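Local coordinates for glycerol-3-phosphate dehydrogenase [NAD(P)+] (Coxiella burnetii, PDB 3K96), which probably catalyses the NAD(P)H-dependent reduction of dihydroxyacetone phosphate to sn-glycerol 3-phosphate, the key precursor for phospholipid synthesis, at residues H113-I116 and T117-P121; G139-L143 and H144-A148. One frame throughout, in Å; residues are numbered along the deposited sequence.

Both contacts are local, made between side chains three to five residues apart, and both lie in the nucleotide-binding half of the chain on the same side of its centre. Contact 1 belongs to helix 109-119, contact 2 to the loop and first turns of helix 143-151. Each is partly buried, with an apolar side turned inward and a polar side turned outward. The inward sides meet each other: Ile-116 CD1 lies 3.9 Å from Val-147 CG2, and Ile-116 also packs on Val-146. Their polar chemistry differs. In contact 1 an arginine bonds to a backbone carbonyl near the end of its helix, whereas in contact 2 an arginine pairs with a carboxylate at a helix start.

Contact 1 (H113-I116 and T117-P121); sequences HEVI and TRMKP
Arg-118 and Glu-114, one helical turn apart, are linked through the backbone and not through the carboxylate. The carbonyl oxygen of Glu-114 is gripped twice: Arg-118 N donates the helical bond at 3.1 Å, and Arg-118 NH1 adds a second of 2.9 Å. The two donors arrive from opposite faces of the carbonyl plane. The arginine chain runs extended from CG to NE and turns only at its last torsion (chi4 72°), which turns the guanidinium edge, with NH1, back to the oxygen; that oxygen lies close to the guanidinium plane, and the N-H points well at it (158°). A long, flexible arginine suits this outer position, where its charge can stay near solvent. The two side chains lie alongside each other, pointing the same way, but Glu-114 OE2 remains 5.9 Å from Arg-118 NH1, so any attraction between the charges is probably weak, and the glutamate is modelled in two conformers.

Backbone bonds continue the turn. Thr-117 N meets His-113 O at 2.9 Å, whereas Met-119 N has a weak bond to Val-115 O and a second, of the i to i-3 kind, to Ile-116 O at 3.0 Å.

Apolar contacts occupy the inner side. Met-119 SD touches Val-115 CG1 at 3.9 Å and Ile-116 CD1 at 4.0 Å; the flexible thioether lies against both, and their compact, branched side chains suit the buried face toward the sheet. Together these residues reach Leu-35, Ile-103 and Ile-105 on the central strands, while Lys-120 pairs with Glu-150 of helix 143-151. The result is an amphipathic helix, the connection of a right-handed beta-alpha-beta crossover between strands 102-105 and 128-131, as expected of a Rossmann-type nucleotide-binding domain.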
loop_
_atom_site.group_PDB
_atom_site.type_symbol
_atom_site.label_atom_id
_atom_site.label_comp_id
_atom_site.label_asym_id
_atom_site.label_seq_id
_atom_site.Cartn_x
_atom_site.Cartn_y
_atom_site.Cartn_z
ATOM N N HIS A 113 -24.470 -15.633 7.721
ATOM C CA HIS A 113 -25.915 -15.842 7.671
ATOM C C HIS A 113 -26.362 -16.960 8.628
ATOM O O HIS A 113 -27.268 -16.773 9.439
ATOM C CB HIS A 113 -26.355 -16.186 6.256
ATOM C CG HIS A 113 -27.803 -16.542 6.144
ATOM N ND1 HIS A 113 -28.252 -17.844 6.169
ATOM C CD2 HIS A 113 -28.904 -15.765 6.016
ATOM C CE1 HIS A 113 -29.571 -17.856 6.052
ATOM N NE2 HIS A 113 -29.990 -16.607 5.964
ATOM N N GLU A 114 -25.718 -18.119 8.517
ATOM C CA GLU A 114 -26.052 -19.270 9.353
ATOM C C GLU A 114 -26.016 -18.953 10.847
ATOM O O GLU A 114 -26.921 -19.330 11.598
ATOM C CB GLU A 114 -25.120 -20.457 9.064
ATOM C CG GLU A 114 -25.391 -21.233 7.751
ATOM C CD GLU A 114 -24.936 -20.523 6.479
ATOM O OE1 GLU A 114 -24.188 -19.511 6.541
ATOM O OE2 GLU A 114 -25.319 -21.012 5.398
ATOM N N VAL A 115 -24.964 -18.263 11.271
ATOM C CA VAL A 115 -24.782 -17.910 12.668
ATOM C C VAL A 115 -25.881 -16.923 13.111
ATOM O O VAL A 115 -26.481 -17.097 14.166
ATOM C CB VAL A 115 -23.403 -17.298 12.939
ATOM C CG1 VAL A 115 -23.288 -16.932 14.408
ATOM C CG2 VAL A 115 -22.317 -18.282 12.543
ATOM N N ILE A 116 -26.143 -15.895 12.304
ATOM C CA ILE A 116 -27.187 -14.929 12.640
ATOM C C ILE A 116 -28.545 -15.645 12.779
ATOM O O ILE A 116 -29.279 -15.403 13.717
ATOM C CB ILE A 116 -27.267 -13.812 11.596
ATOM C CG1 ILE A 116 -26.034 -12.880 11.712
ATOM C CG2 ILE A 116 -28.538 -12.982 11.764
ATOM C CD1 ILE A 116 -25.844 -12.220 13.104
ATOM N N THR A 117 -28.840 -16.557 11.856
ATOM C CA THR A 117 -30.079 -17.292 11.890
ATOM C C THR A 117 -30.244 -18.032 13.237
ATOM O O THR A 117 -31.300 -17.976 13.874
ATOM C CB THR A 117 -30.171 -18.277 10.712
ATOM O OG1 THR A 117 -30.218 -17.555 9.464
ATOM C CG2 THR A 117 -31.430 -19.143 10.826
ATOM N N ARG A 118 -29.178 -18.695 13.658
ATOM C CA ARG A 118 -29.153 -19.469 14.884
ATOM C C ARG A 118 -29.190 -18.614 16.143
ATOM O O ARG A 118 -29.537 -19.097 17.227
ATOM C CB ARG A 118 -27.946 -20.392 14.852
ATOM C CG ARG A 118 -28.172 -21.470 13.824
ATOM C CD ARG A 118 -26.944 -22.239 13.386
ATOM N NE ARG A 118 -27.355 -23.327 12.482
ATOM C CZ ARG A 118 -27.785 -23.160 11.225
ATOM N NH1 ARG A 118 -27.895 -21.936 10.680
ATOM N NH2 ARG A 118 -28.138 -24.224 10.510
ATOM N N MET A 119 -28.864 -17.338 16.004
ATOM C CA MET A 119 -28.930 -16.448 17.132
ATOM C C MET A 119 -30.337 -15.918 17.362
ATOM O O MET A 119 -30.586 -15.355 18.415
ATOM C CB MET A 119 -27.999 -15.264 16.938
ATOM C CG MET A 119 -26.545 -15.663 16.915
ATOM S SD MET A 119 -25.424 -14.339 16.416
ATOM C CE MET A 119 -25.691 -13.119 17.699
ATOM N N LYS A 120 -31.250 -16.077 16.400
ATOM C CA LYS A 120 -32.596 -15.482 16.557
ATOM C C LYS A 120 -33.301 -15.766 17.884
ATOM O O LYS A 120 -33.798 -14.845 18.498
ATOM C CB LYS A 120 -33.522 -15.787 15.379
ATOM C CG LYS A 120 -33.130 -15.001 14.128
ATOM C CD LYS A 120 -34.004 -15.298 12.949
ATOM C CE LYS A 120 -33.637 -14.415 11.768
ATOM N NZ LYS A 120 -34.568 -14.630 10.652
ATOM N N PRO A 121 -33.331 -17.027 18.333
ATOM C CA PRO A 121 -34.026 -17.298 19.590
ATOM C C PRO A 121 -33.239 -16.910 20.811
ATOM O O PRO A 121 -33.720 -17.100 21.909
ATOM C CB PRO A 121 -34.184 -18.821 19.592
ATOM C CG PRO A 121 -33.810 -19.275 18.225
ATOM C CD PRO A 121 -32.922 -18.252 17.648
#

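Contact 2 (G139-L143 and H144-A148); sequences GSRLL and HEVVA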
loop_
_atom_site.group_PDB
_atom_site.type_symbol
_atom_site.label_atom_id
_atom_site.label_comp_id
_atom_site.label_asym_id
_atom_site.label_seq_id
_atom_site.Cartn_x
_atom_site.Cartn_y
_atom_site.Cartn_z
ATOM N N GLY A 139 -26.483 -13.838 -0.452
ATOM C CA GLY A 139 -27.395 -12.918 -1.125
ATOM C C GLY A 139 -26.777 -11.542 -1.376
ATOM O O GLY A 139 -27.484 -10.569 -1.679
ATOM N N SER A 140 -25.452 -11.466 -1.283
ATOM C CA SER A 140 -24.755 -10.208 -1.451
ATOM C C SER A 140 -25.244 -9.182 -0.437
ATOM O O SER A 140 -25.421 -8.015 -0.771
ATOM C CB SER A 140 -24.946 -9.674 -2.873
ATOM O OG SER A 140 -24.461 -10.617 -3.797
ATOM N N ARG A 141 -25.423 -9.606 0.815
ATOM C CA ARG A 141 -25.923 -8.705 1.846
ATOM C C ARG A 141 -24.828 -8.117 2.724
ATOM O O ARG A 141 -23.906 -8.809 3.128
ATOM C CB ARG A 141 -26.947 -9.444 2.735
ATOM C CG ARG A 141 -28.146 -9.967 1.948
ATOM C CD ARG A 141 -29.068 -10.832 2.817
ATOM N NE ARG A 141 -29.761 -10.078 3.861
ATOM C CZ ARG A 141 -30.483 -10.644 4.828
ATOM N NH1 ARG A 141 -30.611 -11.967 4.883
ATOM N NH2 ARG A 141 -31.098 -9.895 5.729
ATOM N N LEU A 142 -24.929 -6.817 2.993
ATOM C CA LEU A 142 -24.004 -6.166 3.895
ATOM C C LEU A 142 -24.267 -6.785 5.265
ATOM O O LEU A 142 -25.399 -7.112 5.594
ATOM C CB LEU A 142 -24.181 -4.645 3.912
ATOM C CG LEU A 142 -23.452 -3.908 2.776
ATOM C CD1 LEU A 142 -24.224 -4.066 1.483
ATOM C CD2 LEU A 142 -23.274 -2.457 3.104
ATOM N N LEU A 143 -23.212 -6.966 6.041
ATOM C CA LEU A 143 -23.333 -7.621 7.312
ATOM C C LEU A 143 -24.228 -6.882 8.269
ATOM O O LEU A 143 -24.982 -7.533 8.989
ATOM C CB LEU A 143 -21.959 -7.889 7.913
ATOM C CG LEU A 143 -21.027 -8.759 7.029
ATOM C CD1 LEU A 143 -19.614 -8.780 7.553
ATOM C CD2 LEU A 143 -21.560 -10.167 6.865
ATOM N N HIS A 144 -24.180 -5.550 8.302
ATOM C CA HIS A 144 -25.041 -4.814 9.250
ATOM C C HIS A 144 -26.508 -4.971 8.873
ATOM O O HIS A 144 -27.396 -4.925 9.736
ATOM C CB HIS A 144 -24.685 -3.333 9.335
ATOM C CG HIS A 144 -25.173 -2.531 8.179
ATOM N ND1 HIS A 144 -24.375 -2.202 7.111
ATOM C CD2 HIS A 144 -26.398 -2.016 7.905
ATOM C CE1 HIS A 144 -25.078 -1.514 6.228
ATOM N NE2 HIS A 144 -26.312 -1.391 6.684
ATOM N N GLU A 145 -26.773 -5.145 7.584
ATOM C CA GLU A 145 -28.119 -5.337 7.123
ATOM C C GLU A 145 -28.640 -6.721 7.549
ATOM O O GLU A 145 -29.811 -6.852 7.980
ATOM C CB GLU A 145 -28.231 -5.094 5.608
ATOM C CG GLU A 145 -29.657 -5.150 5.100
ATOM C CD GLU A 145 -30.088 -6.537 4.700
ATOM O OE1 GLU A 145 -29.326 -7.172 3.937
ATOM O OE2 GLU A 145 -31.193 -6.984 5.103
ATOM N N VAL A 146 -27.788 -7.742 7.470
ATOM C CA VAL A 146 -28.198 -9.059 7.910
ATOM C C VAL A 146 -28.489 -8.980 9.415
ATOM O O VAL A 146 -29.509 -9.485 9.888
ATOM C CB VAL A 146 -27.138 -10.116 7.658
ATOM C CG1 VAL A 146 -27.604 -11.454 8.207
ATOM C CG2 VAL A 146 -26.786 -10.202 6.127
ATOM N N VAL A 147 -27.609 -8.324 10.164
ATOM C CA VAL A 147 -27.817 -8.213 11.585
ATOM C C VAL A 147 -29.122 -7.434 11.890
ATOM O O VAL A 147 -29.994 -7.929 12.624
ATOM C CB VAL A 147 -26.617 -7.581 12.324
ATOM C CG1 VAL A 147 -26.974 -7.364 13.779
ATOM C CG2 VAL A 147 -25.340 -8.472 12.237
ATOM N N ALA A 148 -29.268 -6.246 11.305
ATOM C CA ALA A 148 -30.439 -5.405 11.564
ATOM C C ALA A 148 -31.758 -6.049 11.109
ATOM O O ALA A 148 -32.724 -6.115 11.881
ATOM C CB ALA A 148 -30.268 -4.020 10.923
HETATM O O HOH W 1 -27.638 -5.838 2.279
#
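The guanidinium of Arg-141 has Val-146 CG2 over one face, 3.7 Å above and toward the rim, and the carboxylate of Glu-145 at its edge. That edge contact is a side-on salt bridge: NE donates to Glu-145 OE1 at 2.9 Å, nearly straight and on the syn side, while NH2 reaches Glu-145 OE2 at 3.0 Å from above the carboxylate plane. NH2 also pairs with Glu-150. The bend of the arginine chain at chi3 (68°) turns its NE edge to the glutamate, and two bonds should restrain both groups. Water 1 bridges Leu-142 N and Glu-145 OE1, and Thr-149 OG1 is hydrogen-bonded to Glu-145 OE2. The His-144 ring has Glu-145 CB over one face and lies alongside Leu-142, whose CD2 is 3.7 Å from CE1; ND1 of His-144 is hydrogen-bonded to Glu-210 OE2.

Leu-142 is the N-cap residue, and its carbonyl accepts from Val-146 N at 3.1 Å. Acidic Glu-145, in the first turn, is probably favoured by the positive end of the helix dipole.

Compact, apolar Leu-143 and Val-147 fill the inner side, packing against Phe-112 of helix 109-119 and Trp-131 of strand 128-131, while Leu-142 and His-144 face helix 206-228.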